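Local coordinates for geranylgeranyl pyrophosphate synthase (Corynebacterium glutamicum, PDB 3LK5), which probably catalyses the magnesium-dependent chain elongation of allylic diphosphates in isoprenoid biosynthesis, as a member of the FPP/GGPP synthase family, at residues 240-245 with 351-356; 261-266 with 283-288; 52-57 with 153-158; 63-68 with 218-223; 292-295 with 300-303. All coordinates share one frame; numbering follows the deposited sequence.

Interaction 1. Residues 240-245 with 351-356; sequences DALLHY and VDIPDE
The carbonyl O of A241 accepts the N-H of Y245 at 3.0 Å, an ordinary i to i+4 helix bond, while the methyl of A241 faces V351 across the contact. No hydrogen bond bridges the two segments; what joins them is apolar. A241 CB and V351 CG1 meet at 3.6 Å, a close methyl-to-methyl touch with the helix backbone behind one partner and an extended loop behind the other. V351 turns CG1 to this meeting by placing it between its own backbone N and carbonyl carbon (chi1 60°). One residue along the helix, L242 reaches out with CD2 and comes to 4.4 Å from I353 CD1, a looser touch between branch ends. I353 keeps CD1 anti to its CA (chi2 163°), which carries that methyl well out from the loop. Within the all-helical polyprenyl synthase fold, this loop delivers the chain to its last helix, 355-369, with P354 at the N-cap position, and V351 and I353 lay it against the early part of helix 236-263. L238, about one turn before A241 and L242 on that helix, also touches V351 and I353. L242 also packs on A229 of helix 205-231. The hydroxyl of Y245, farther along 240-245, is hydrogen-bonded to L361 O of the last helix and to Y69 OH.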
# COMPACT_ATOMS: atom_id res chain seq x y z
N ASP A 240 -9.33 -18.91 19.32
CA ASP A 240 -9.80 -19.99 18.44
C ASP A 240 -11.31 -19.92 18.19
O ASP A 240 -11.78 -20.06 17.03
CB ASP A 240 -9.41 -21.36 19.02
CG ASP A 240 -9.35 -22.42 17.97
OD1 ASP A 240 -10.23 -23.30 17.96
OD2 ASP A 240 -8.44 -22.35 17.11
N ALA A 241 -12.07 -19.70 19.26
CA ALA A 241 -13.53 -19.59 19.14
C ALA A 241 -13.94 -18.41 18.26
O ALA A 241 -14.83 -18.56 17.41
CB ALA A 241 -14.18 -19.49 20.48
N LEU A 242 -13.28 -17.25 18.46
CA LEU A 242 -13.55 -16.06 17.65
C LEU A 242 -13.20 -16.24 16.17
O LEU A 242 -13.94 -15.77 15.25
CB LEU A 242 -12.77 -14.86 18.23
CG LEU A 242 -13.17 -14.48 19.66
CD1 LEU A 242 -12.30 -13.26 20.13
CD2 LEU A 242 -14.67 -14.18 19.80
N LEU A 243 -12.08 -16.91 15.91
CA LEU A 243 -11.64 -17.14 14.54
C LEU A 243 -12.60 -18.08 13.82
O LEU A 243 -12.85 -17.89 12.63
CB LEU A 243 -10.19 -17.70 14.48
CG LEU A 243 -9.07 -16.66 14.65
CD1 LEU A 243 -7.69 -17.41 14.85
CD2 LEU A 243 -9.00 -15.68 13.47
N HIS A 244 -13.13 -19.07 14.53
CA HIS A 244 -14.13 -19.98 13.93
C HIS A 244 -15.42 -19.25 13.64
O HIS A 244 -16.00 -19.38 12.57
CB HIS A 244 -14.41 -21.17 14.85
CG HIS A 244 -13.40 -22.26 14.78
ND1 HIS A 244 -13.21 -23.03 13.65
CD2 HIS A 244 -12.59 -22.79 15.73
CE1 HIS A 244 -12.29 -23.95 13.90
NE2 HIS A 244 -11.90 -23.84 15.15
N TYR A 245 -15.90 -18.48 14.62
CA TYR A 245 -17.02 -17.58 14.38
C TYR A 245 -16.79 -16.70 13.16
O TYR A 245 -17.65 -16.59 12.27
CB TYR A 245 -17.30 -16.74 15.63
CG TYR A 245 -18.23 -15.54 15.45
CD1 TYR A 245 -19.59 -15.61 15.84
CD2 TYR A 245 -17.74 -14.32 14.91
CE1 TYR A 245 -20.42 -14.47 15.72
CE2 TYR A 245 -18.54 -13.21 14.75
CZ TYR A 245 -19.88 -13.28 15.16
OH TYR A 245 -20.63 -12.14 15.00
N VAL A 351 -16.41 -20.99 24.73
CA VAL A 351 -15.50 -20.37 25.68
C VAL A 351 -16.32 -19.34 26.45
O VAL A 351 -17.42 -18.99 26.03
CB VAL A 351 -14.29 -19.69 24.93
CG1 VAL A 351 -14.78 -18.63 23.97
CG2 VAL A 351 -13.28 -19.11 25.92
N ASP A 352 -15.79 -18.88 27.58
CA ASP A 352 -16.50 -17.88 28.34
C ASP A 352 -16.27 -16.49 27.75
O ASP A 352 -15.12 -16.06 27.57
CB ASP A 352 -16.11 -17.92 29.83
CG ASP A 352 -16.90 -16.92 30.66
OD1 ASP A 352 -18.15 -16.86 30.50
OD2 ASP A 352 -16.28 -16.17 31.45
N ILE A 353 -17.37 -15.80 27.46
CA ILE A 353 -17.35 -14.42 26.92
C ILE A 353 -18.36 -13.62 27.76
O ILE A 353 -19.42 -14.16 28.08
CB ILE A 353 -17.78 -14.45 25.44
CG1 ILE A 353 -16.65 -14.99 24.57
CG2 ILE A 353 -18.18 -13.06 24.92
CD1 ILE A 353 -17.12 -15.43 23.20
N PRO A 354 -18.04 -12.35 28.13
CA PRO A 354 -19.05 -11.62 28.93
C PRO A 354 -20.40 -11.68 28.22
O PRO A 354 -20.44 -11.65 26.97
CB PRO A 354 -18.52 -10.18 28.95
CG PRO A 354 -17.04 -10.31 28.71
CD PRO A 354 -16.86 -11.52 27.81
N ASP A 355 -21.49 -11.79 28.99
CA ASP A 355 -22.85 -11.96 28.43
C ASP A 355 -23.21 -10.94 27.37
O ASP A 355 -23.77 -11.29 26.32
CB ASP A 355 -23.93 -11.84 29.53
CG ASP A 355 -24.05 -13.07 30.38
OD1 ASP A 355 -23.41 -14.08 30.02
OD2 ASP A 355 -24.78 -13.03 31.41
N GLU A 356 -22.94 -9.67 27.66
CA GLU A 356 -23.32 -8.57 26.79
C GLU A 356 -22.54 -8.60 25.46
O GLU A 356 -23.08 -8.24 24.40
CB GLU A 356 -23.17 -7.23 27.53
CG GLU A 356 -22.52 -6.07 26.76
CD GLU A 356 -23.43 -5.46 25.70
OE1 GLU A 356 -24.66 -5.72 25.73
OE2 GLU A 356 -22.92 -4.72 24.83

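Interaction 2. Residues 261-266 with 283-288; sequences GVFGDP and TVLLAL
L285 sends a single methyl, CD2, into the angle between V262 and F263. Helix 236-263 ends here and helix 284-296 starts, so the contact joins a C-terminal helix end to an N-terminal one in the all-helical polyprenyl synthase fold, with no hydrogen bond between them. V262 and L285 approach tip to tip, CG2 of V262 lying 3.9 Å from CD2 of L285. The same methyl comes to 4.1 Å from F263 CE2, reaching the phenyl ring at a slant. L285 has CG anti to its backbone N (chi1 176°) and CD2 anti to CA, and this extended path carries CD2 out toward V262 and F263. V262 divides its work between its two branches: while CG2 meets L285, CG1 lies 3.7 Å above the F263 plane, over the centre of the ring. V262 and F263 thus pack on each other as well as on L285. Farther out, helix 314-326 packs against the group, T321 touching both V262 and F263, and I324 touching L285. F263 also meets E330 of helix 329-347. Beyond F263 the chain leaves helical geometry at G264, and D265 caps the following short helix through a bond from A267 N to its OD2. The start of L285's helix is fixed in a similar way by T283 at its N-cap, whose OG1 accepts L286 N-H at 2.9 Å and 162°.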
# COMPACT_ATOMS: atom_id res chain seq x y z
N GLY A 261 -26.66 -8.59 -4.25
CA GLY A 261 -26.11 -7.97 -5.48
C GLY A 261 -26.87 -8.40 -6.74
O GLY A 261 -26.72 -7.79 -7.81
N VAL A 262 -27.70 -9.43 -6.61
CA VAL A 262 -28.53 -9.88 -7.73
C VAL A 262 -30.02 -9.58 -7.43
O VAL A 262 -30.74 -9.00 -8.27
CB VAL A 262 -28.26 -11.38 -7.99
CG1 VAL A 262 -29.28 -11.97 -8.97
CG2 VAL A 262 -26.85 -11.54 -8.54
N PHE A 263 -30.47 -9.95 -6.24
CA PHE A 263 -31.90 -9.92 -5.94
C PHE A 263 -32.33 -8.77 -5.04
O PHE A 263 -33.50 -8.62 -4.75
CB PHE A 263 -32.35 -11.24 -5.31
CG PHE A 263 -32.13 -12.43 -6.17
CD1 PHE A 263 -32.93 -12.63 -7.30
CD2 PHE A 263 -31.14 -13.35 -5.86
CE1 PHE A 263 -32.74 -13.75 -8.10
CE2 PHE A 263 -30.94 -14.49 -6.65
CZ PHE A 263 -31.76 -14.67 -7.81
N GLY A 264 -31.37 -7.95 -4.59
CA GLY A 264 -31.76 -6.90 -3.66
C GLY A 264 -32.13 -5.59 -4.31
O GLY A 264 -31.59 -5.23 -5.36
N ASP A 265 -33.03 -4.87 -3.65
CA ASP A 265 -33.45 -3.52 -4.05
C ASP A 265 -32.32 -2.50 -3.85
O ASP A 265 -31.57 -2.61 -2.88
CB ASP A 265 -34.65 -3.10 -3.20
CG ASP A 265 -35.40 -1.93 -3.79
OD1 ASP A 265 -36.36 -2.20 -4.55
OD2 ASP A 265 -35.02 -0.77 -3.52
N PRO A 266 -32.18 -1.53 -4.78
CA PRO A 266 -31.14 -0.48 -4.65
C PRO A 266 -31.21 0.29 -3.32
O PRO A 266 -30.18 0.71 -2.80
CB PRO A 266 -31.43 0.47 -5.83
CG PRO A 266 -32.66 -0.08 -6.54
CD PRO A 266 -32.85 -1.48 -6.10
N THR A 283 -19.33 -15.35 -8.40
CA THR A 283 -19.84 -15.74 -7.11
C THR A 283 -20.09 -17.25 -6.99
O THR A 283 -20.14 -18.00 -8.01
CB THR A 283 -21.15 -14.97 -6.83
OG1 THR A 283 -22.11 -15.25 -7.88
CG2 THR A 283 -20.90 -13.45 -6.82
N VAL A 284 -20.26 -17.70 -5.76
CA VAL A 284 -20.76 -19.05 -5.53
C VAL A 284 -22.16 -19.23 -6.15
O VAL A 284 -22.44 -20.28 -6.74
CB VAL A 284 -20.79 -19.38 -4.02
CG1 VAL A 284 -21.63 -20.63 -3.73
CG2 VAL A 284 -19.32 -19.56 -3.49
N LEU A 285 -23.02 -18.21 -6.01
CA LEU A 285 -24.35 -18.21 -6.65
C LEU A 285 -24.23 -18.49 -8.17
O LEU A 285 -24.91 -19.40 -8.72
CB LEU A 285 -25.05 -16.85 -6.45
CG LEU A 285 -26.41 -16.61 -7.14
CD1 LEU A 285 -27.48 -17.58 -6.64
CD2 LEU A 285 -26.91 -15.17 -7.05
N LEU A 286 -23.39 -17.70 -8.85
CA LEU A 286 -23.21 -17.88 -10.29
C LEU A 286 -22.63 -19.25 -10.66
O LEU A 286 -23.09 -19.88 -11.62
CB LEU A 286 -22.38 -16.73 -10.91
CG LEU A 286 -22.12 -16.82 -12.42
CD1 LEU A 286 -23.44 -16.83 -13.28
CD2 LEU A 286 -21.15 -15.70 -12.88
N ALA A 287 -21.64 -19.73 -9.91
CA ALA A 287 -21.04 -21.03 -10.21
C ALA A 287 -22.06 -22.17 -10.08
O ALA A 287 -22.15 -23.05 -10.96
CB ALA A 287 -19.82 -21.29 -9.32
N LEU A 288 -22.82 -22.15 -8.99
CA LEU A 288 -23.88 -23.11 -8.77
C LEU A 288 -25.01 -22.96 -9.81
O LEU A 288 -25.55 -23.98 -10.27
CB LEU A 288 -24.43 -23.01 -7.34
CG LEU A 288 -23.52 -23.41 -6.15
CD1 LEU A 288 -24.17 -22.96 -4.83
CD2 LEU A 288 -23.25 -24.92 -6.13

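Interaction 3. Residues 52-57 with 153-158; sequences AHLRSF and DMALVW
With CG anti to its backbone N (chi1 173°) and CD2 anti in turn to CA, L54 stretches its side chain straight out of helix 45-59 toward helix 144-164. W158 swings its indole the other way about the first torsion, CG beside the backbone N (chi1 -77°), and brings CZ3 of its six-membered ring to L54, the two side chains crossing obliquely. L54 CD2 meets two side chains: it lies 4.1 Å from W158 CZ3 and 4.3 Å from CB of M154, a selenomethionine in this crystal. The second branch, CD1, rests on the methyl of A155, with CB 4.2 Å away. L54 CD2 also lies 4.1 Å from the backbone N of A155, consistent with the small side chain there; no hydrogen bond crosses the contact. Within its own helix, M154 CG lies 3.6 Å above the W158 indole plane, over its centre. The short segments cross at -66°, their axes 11.3 Å apart, and L54 is the residue of 52-57 that makes every contact across. In this all-helical, two-chain enzyme the indole serves the dimer too: W158 NE1 hydrogen-bonds T185 OG1 of the second subunit. Around the contact, helix 21-43 places F32 edge-to-face with W158 and pairs D34 with R55 in a salt bridge, while I106 of helix 87-111 touches L54.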
# COMPACT_ATOMS: atom_id res chain seq x y z
N ALA A 52 -7.64 15.81 0.69
CA ALA A 52 -9.03 16.27 1.01
C ALA A 52 -10.06 15.30 0.47
O ALA A 52 -11.08 15.01 1.11
CB ALA A 52 -9.29 17.72 0.45
N HIS A 53 -9.82 14.81 -0.73
CA HIS A 53 -10.70 13.84 -1.37
C HIS A 53 -10.67 12.51 -0.65
O HIS A 53 -11.72 11.85 -0.47
CB HIS A 53 -10.32 13.66 -2.85
CG HIS A 53 -10.67 14.84 -3.70
ND1 HIS A 53 -11.95 15.37 -3.72
CD2 HIS A 53 -9.94 15.59 -4.55
CE1 HIS A 53 -11.97 16.41 -4.55
NE2 HIS A 53 -10.77 16.56 -5.07
N LEU A 54 -9.47 12.10 -0.21
CA LEU A 54 -9.36 10.86 0.56
C LEU A 54 -10.09 11.02 1.90
O LEU A 54 -10.79 10.11 2.35
CB LEU A 54 -7.86 10.49 0.75
CG LEU A 54 -7.58 9.30 1.68
CD1 LEU A 54 -8.25 8.04 1.17
CD2 LEU A 54 -6.05 9.06 1.90
N ARG A 55 -9.89 12.18 2.53
CA ARG A 55 -10.53 12.50 3.81
C ARG A 55 -12.05 12.39 3.72
O ARG A 55 -12.68 11.74 4.57
CB ARG A 55 -10.15 13.90 4.27
CG ARG A 55 -10.83 14.30 5.58
CD ARG A 55 -10.62 15.78 5.90
NE ARG A 55 -11.31 16.15 7.15
CZ ARG A 55 -10.68 16.37 8.30
NH1 ARG A 55 -9.36 16.31 8.38
NH2 ARG A 55 -11.38 16.70 9.38
N SER A 56 -12.65 13.02 2.69
CA SER A 56 -14.09 12.91 2.48
C SER A 56 -14.53 11.46 2.32
O SER A 56 -15.56 11.05 2.88
CB SER A 56 -14.57 13.71 1.26
OG SER A 56 -14.29 15.08 1.46
N PHE A 57 -13.76 10.70 1.55
CA PHE A 57 -14.13 9.32 1.29
C PHE A 57 -14.12 8.47 2.57
O PHE A 57 -15.03 7.67 2.81
CB PHE A 57 -13.18 8.73 0.22
CG PHE A 57 -13.52 7.34 -0.21
CD1 PHE A 57 -14.61 7.10 -1.06
CD2 PHE A 57 -12.74 6.27 0.20
CE1 PHE A 57 -14.93 5.79 -1.47
CE2 PHE A 57 -13.04 4.96 -0.18
CZ PHE A 57 -14.13 4.71 -1.04
N ASP A 153 -2.70 4.25 -1.95
CA ASP A 153 -1.42 3.91 -1.32
C ASP A 153 -1.22 4.73 -0.05
O ASP A 153 -0.72 4.22 0.95
CB ASP A 153 -0.25 4.16 -2.27
CG ASP A 153 -0.22 3.21 -3.47
OD1 ASP A 153 -0.93 2.18 -3.47
OD2 ASP A 153 0.58 3.48 -4.42
N MSE A 154 -1.60 6.01 -0.09
CA MSE A 154 -1.55 6.85 1.11
C MSE A 154 -2.40 6.26 2.24
O MSE A 154 -1.96 6.23 3.40
CB MSE A 154 -1.97 8.29 0.81
CG MSE A 154 -1.68 9.25 1.96
SE MSE A 154 0.23 9.67 2.12
CE MSE A 154 0.29 11.02 0.69
N ALA A 155 -3.60 5.80 1.90
CA ALA A 155 -4.49 5.18 2.90
C ALA A 155 -3.81 3.96 3.50
O ALA A 155 -3.88 3.75 4.71
CB ALA A 155 -5.80 4.80 2.28
N LEU A 156 -3.13 3.18 2.68
CA LEU A 156 -2.51 1.96 3.21
C LEU A 156 -1.34 2.26 4.15
O LEU A 156 -1.22 1.61 5.21
CB LEU A 156 -2.13 1.00 2.06
CG LEU A 156 -1.53 -0.36 2.44
CD1 LEU A 156 -2.48 -1.18 3.37
CD2 LEU A 156 -1.28 -1.15 1.12
N VAL A 157 -0.49 3.23 3.79
CA VAL A 157 0.59 3.63 4.70
C VAL A 157 0.04 4.27 5.98
O VAL A 157 0.57 4.04 7.06
CB VAL A 157 1.76 4.49 4.03
CG1 VAL A 157 2.38 3.72 2.84
CG2 VAL A 157 1.35 5.82 3.64
N TRP A 158 -1.06 4.99 5.86
CA TRP A 158 -1.63 5.60 7.07
C TRP A 158 -2.34 4.58 7.97
O TRP A 158 -2.42 4.79 9.18
CB TRP A 158 -2.60 6.73 6.67
CG TRP A 158 -1.81 7.97 6.27
CD1 TRP A 158 -0.45 8.16 6.38
CD2 TRP A 158 -2.36 9.18 5.76
NE1 TRP A 158 -0.11 9.44 5.89
CE2 TRP A 158 -1.28 10.08 5.54
CE3 TRP A 158 -3.67 9.59 5.43
CZ2 TRP A 158 -1.48 11.36 5.02
CZ3 TRP A 158 -3.87 10.87 4.90
CH2 TRP A 158 -2.77 11.74 4.71

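Interaction 4. Residues 63-68 with 218-223; sequences KRIRPL and AYTIAR
The R66 guanidinium is sandwiched: T220 CG2 lies over one face, 3.6 Å above the plane and offset toward the rim, and the Y219 OH lies over the opposite face. R66 CG sits beside its backbone N (chi1 -62°) and the chain runs extended to NE, which lays CD and NE over the Y219 ring: NE is 3.2 Å above it near the rim, the two planes 34° apart, and CD makes a CH-pi contact. T220 OG1 receives a weak, bent hydrogen bond from R66 NH2 (3.0 Å, 129°). I65 crosses T220 at about a right angle, its CG2 3.8 Å from T220 CG2. Helix 205-231 widens here into a pi-type turn, and the buried carbonyls of Y219 and T220 have no partner in the model. K63-R66 belong to the GGKRxRP signature, which in relatives helps to bind isopentenyl diphosphate; a glycerol, probably from the crystallisation liquor, hydrogen-bonds the backbone N of K63 and of I65 and may mark a pocket. D108, which binds magnesium in another structure of this protein though no metal is bound to this chain here, is about 7 Å from the Y219 side chain. On helix 87-111, Q101 OE1 hydrogen-bonds the Y219 hydroxyl; helix 170-199 touches Y219 through M183 and V187.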
# COMPACT_ATOMS: atom_id res chain seq x y z
N LYS A 63 -19.89 1.39 6.95
CA LYS A 63 -20.56 0.81 8.12
C LYS A 63 -19.62 0.60 9.34
O LYS A 63 -20.09 0.37 10.46
CB LYS A 63 -21.23 -0.52 7.73
CG LYS A 63 -22.37 -0.39 6.70
CD LYS A 63 -23.63 0.31 7.27
CE LYS A 63 -24.48 -0.59 8.21
NZ LYS A 63 -25.26 -1.62 7.45
N ARG A 64 -18.31 0.68 9.12
CA ARG A 64 -17.30 0.50 10.19
C ARG A 64 -17.36 -0.92 10.83
O ARG A 64 -17.10 -1.07 12.02
CB ARG A 64 -17.42 1.58 11.28
CG ARG A 64 -17.62 3.04 10.76
CD ARG A 64 -16.56 3.48 9.72
NE ARG A 64 -16.74 4.92 9.51
CZ ARG A 64 -16.06 5.66 8.64
NH1 ARG A 64 -15.11 5.12 7.87
NH2 ARG A 64 -16.35 6.96 8.54
N ILE A 65 -17.74 -1.92 10.05
CA ILE A 65 -17.92 -3.29 10.57
C ILE A 65 -16.59 -3.87 11.05
O ILE A 65 -16.53 -4.61 12.05
CB ILE A 65 -18.58 -4.21 9.48
CG1 ILE A 65 -19.04 -5.52 10.11
CG2 ILE A 65 -17.64 -4.55 8.38
CD1 ILE A 65 -19.84 -5.31 11.37
N ARG A 66 -15.49 -3.51 10.36
CA ARG A 66 -14.19 -4.09 10.72
C ARG A 66 -13.68 -3.55 12.05
O ARG A 66 -13.35 -4.33 12.92
CB ARG A 66 -13.16 -4.02 9.56
CG ARG A 66 -13.61 -4.81 8.33
CD ARG A 66 -12.76 -4.55 7.07
NE ARG A 66 -13.43 -5.19 5.94
CZ ARG A 66 -14.48 -4.70 5.28
NH1 ARG A 66 -14.98 -3.52 5.61
NH2 ARG A 66 -15.02 -5.39 4.29
N PRO A 67 -13.66 -2.20 12.26
CA PRO A 67 -13.33 -1.70 13.59
C PRO A 67 -14.30 -2.20 14.64
O PRO A 67 -13.91 -2.48 15.77
CB PRO A 67 -13.50 -0.17 13.47
CG PRO A 67 -13.30 0.12 12.03
CD PRO A 67 -13.82 -1.11 11.28
N LEU A 68 -15.56 -2.34 14.27
CA LEU A 68 -16.54 -2.88 15.24
C LEU A 68 -16.18 -4.30 15.72
O LEU A 68 -16.24 -4.61 16.91
CB LEU A 68 -17.93 -2.86 14.62
CG LEU A 68 -19.11 -3.26 15.53
CD1 LEU A 68 -19.13 -2.57 16.95
CD2 LEU A 68 -20.40 -2.98 14.76
N ALA A 218 -11.77 -13.71 6.35
CA ALA A 218 -10.53 -13.40 7.08
C ALA A 218 -10.44 -11.89 7.28
O ALA A 218 -10.23 -11.39 8.37
CB ALA A 218 -9.28 -13.88 6.27
N TYR A 219 -10.69 -11.18 6.20
CA TYR A 219 -10.47 -9.75 6.17
C TYR A 219 -11.48 -8.96 7.01
O TYR A 219 -11.14 -8.00 7.70
CB TYR A 219 -10.56 -9.31 4.70
CG TYR A 219 -10.56 -7.82 4.52
CD1 TYR A 219 -9.56 -7.03 5.12
CD2 TYR A 219 -11.52 -7.20 3.72
CE1 TYR A 219 -9.54 -5.66 4.94
CE2 TYR A 219 -11.51 -5.84 3.50
CZ TYR A 219 -10.51 -5.08 4.12
OH TYR A 219 -10.49 -3.73 3.97
N THR A 220 -12.74 -9.39 6.98
CA THR A 220 -13.81 -8.53 7.48
C THR A 220 -14.20 -8.85 8.91
O THR A 220 -14.61 -7.95 9.66
CB THR A 220 -15.05 -8.64 6.54
OG1 THR A 220 -14.65 -8.24 5.22
CG2 THR A 220 -16.26 -7.79 7.04
N ILE A 221 -14.07 -10.12 9.28
CA ILE A 221 -14.52 -10.55 10.57
C ILE A 221 -13.50 -11.29 11.39
O ILE A 221 -13.23 -10.91 12.54
CB ILE A 221 -15.83 -11.47 10.45
CG1 ILE A 221 -16.87 -10.76 9.58
CG2 ILE A 221 -16.36 -11.79 11.90
CD1 ILE A 221 -18.38 -11.32 9.77
N ALA A 222 -12.93 -12.36 10.84
CA ALA A 222 -12.05 -13.20 11.66
C ALA A 222 -10.78 -12.48 12.11
O ALA A 222 -10.45 -12.50 13.30
CB ALA A 222 -11.68 -14.53 10.95
N ARG A 223 -10.07 -11.87 11.18
CA ARG A 223 -8.86 -11.19 11.61
C ARG A 223 -9.11 -9.91 12.46
O ARG A 223 -8.34 -9.67 13.37
CB ARG A 223 -7.87 -10.90 10.46
CG ARG A 223 -7.29 -12.15 9.75
CD ARG A 223 -6.48 -13.01 10.70
NE ARG A 223 -5.78 -14.08 9.95
CZ ARG A 223 -5.16 -15.10 10.53
NH1 ARG A 223 -5.10 -15.21 11.86
NH2 ARG A 223 -4.54 -16.02 9.78

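Interaction 5. Residues 292-295 with 300-303; sequences RADK and AATA
A293 lays its methyl against that of A301, CB to CB at 3.7 Å, and the same A293 CB stands 3.8 Å from the CA of A301. Two alanines facing each other bring the backbones of consecutive helices very near: the CA atoms of A293 and A301 are 4.9 Å apart. The second touch comes from D294. Its CB leaves the helix pointing away from the 300-303 segment, but with CG beside the backbone N (chi1 -84°) the carboxylate bends back, and OD1 comes to 3.2 Å from A301 CB. This is a close van der Waals approach of an oxygen to a methyl; the polar bond of that oxygen is a salt bridge to NH2 of R305, which lies past the 300-303 segment, one turn beyond A301 on the same helix. A301 therefore has the alanine methyl and the carboxylate oxygen as its two partners across the contact, and the ion pair of D294 with R305 also joins the two helices. This is a helix-helix junction in which a single residue, S297, separates helix 284-296 from helix 298-307, well out from the centre of the all-helical fold. Near the end of the first helix K295 N bonds R292 O at 2.9 Å, an i to i+3 bond. Early in the second, A300 N is hydrogen-bonded to S297 OG. R292 forms a salt bridge with E332 of helix 329-347, while H323 of helix 314-326 touches A300 and A303.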
# COMPACT_ATOMS: atom_id res chain seq x y z
N ARG A 292 -25.97 -26.10 -12.35
CA ARG A 292 -27.33 -26.60 -12.47
C ARG A 292 -27.95 -26.39 -13.84
O ARG A 292 -28.60 -27.29 -14.38
CB ARG A 292 -28.19 -25.90 -11.41
CG ARG A 292 -27.83 -26.23 -10.02
CD ARG A 292 -28.58 -25.28 -9.09
NE ARG A 292 -28.61 -25.86 -7.77
CZ ARG A 292 -29.57 -26.67 -7.35
NH1 ARG A 292 -30.61 -26.95 -8.12
NH2 ARG A 292 -29.51 -27.18 -6.14
N ALA A 293 -27.75 -25.21 -14.43
CA ALA A 293 -28.40 -24.88 -15.71
C ALA A 293 -27.89 -25.78 -16.83
O ALA A 293 -28.67 -26.14 -17.76
CB ALA A 293 -28.16 -23.44 -16.09
N ASP A 294 -26.60 -26.12 -16.76
CA ASP A 294 -26.01 -27.08 -17.71
C ASP A 294 -26.78 -28.40 -17.72
O ASP A 294 -26.85 -29.04 -18.76
CB ASP A 294 -24.52 -27.33 -17.39
CG ASP A 294 -23.61 -26.29 -17.99
OD1 ASP A 294 -24.07 -25.51 -18.87
OD2 ASP A 294 -22.42 -26.23 -17.59
N LYS A 295 -27.35 -28.78 -16.57
CA LYS A 295 -28.19 -29.99 -16.44
C LYS A 295 -29.69 -29.77 -16.76
O LYS A 295 -30.41 -30.71 -17.09
CB LYS A 295 -28.06 -30.58 -15.02
CG LYS A 295 -26.64 -31.00 -14.62
CD LYS A 295 -26.48 -32.50 -14.80
CE LYS A 295 -25.02 -32.94 -14.84
NZ LYS A 295 -24.90 -34.18 -15.73
N ALA A 300 -30.76 -21.73 -21.41
CA ALA A 300 -30.58 -20.90 -20.19
C ALA A 300 -29.10 -20.79 -19.76
O ALA A 300 -28.61 -19.68 -19.46
CB ALA A 300 -31.43 -21.45 -19.06
N ALA A 301 -28.37 -21.91 -19.73
CA ALA A 301 -26.94 -21.84 -19.33
C ALA A 301 -26.17 -20.94 -20.29
O ALA A 301 -25.35 -20.13 -19.87
CB ALA A 301 -26.31 -23.23 -19.29
N THR A 302 -26.48 -21.07 -21.59
CA THR A 302 -25.85 -20.27 -22.64
C THR A 302 -26.12 -18.77 -22.47
O THR A 302 -25.17 -17.95 -22.51
CB THR A 302 -26.30 -20.76 -24.04
OG1 THR A 302 -25.84 -22.11 -24.21
CG2 THR A 302 -25.76 -19.87 -25.15
N ALA A 303 -27.39 -18.43 -22.25
CA ALA A 303 -27.84 -17.06 -21.98
C ALA A 303 -27.17 -16.43 -20.75
O ALA A 303 -26.72 -15.28 -20.81
CB ALA A 303 -29.38 -17.00 -21.85

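In the fold
From the N terminus, interaction 3 opens first, on helix 45-59, and closes a loop of 95 residues at helix 144-164. Interaction 4 opens within that loop, on helix 65-78, and closes only at helix 205-231, so the two cross. Interaction 1 follows in series and encloses 105 residues between helix 236-263 and the final helix. That loop contains interactions 2 and 5, themselves in series and joined through helix 284-296, with only 16 and 4 residues between their segments. Interactions 1 and 4 touch, L243 packing on A222. Interactions 1 and 3 lie on opposite sides of the chain's centre, and interaction 4 sits near it.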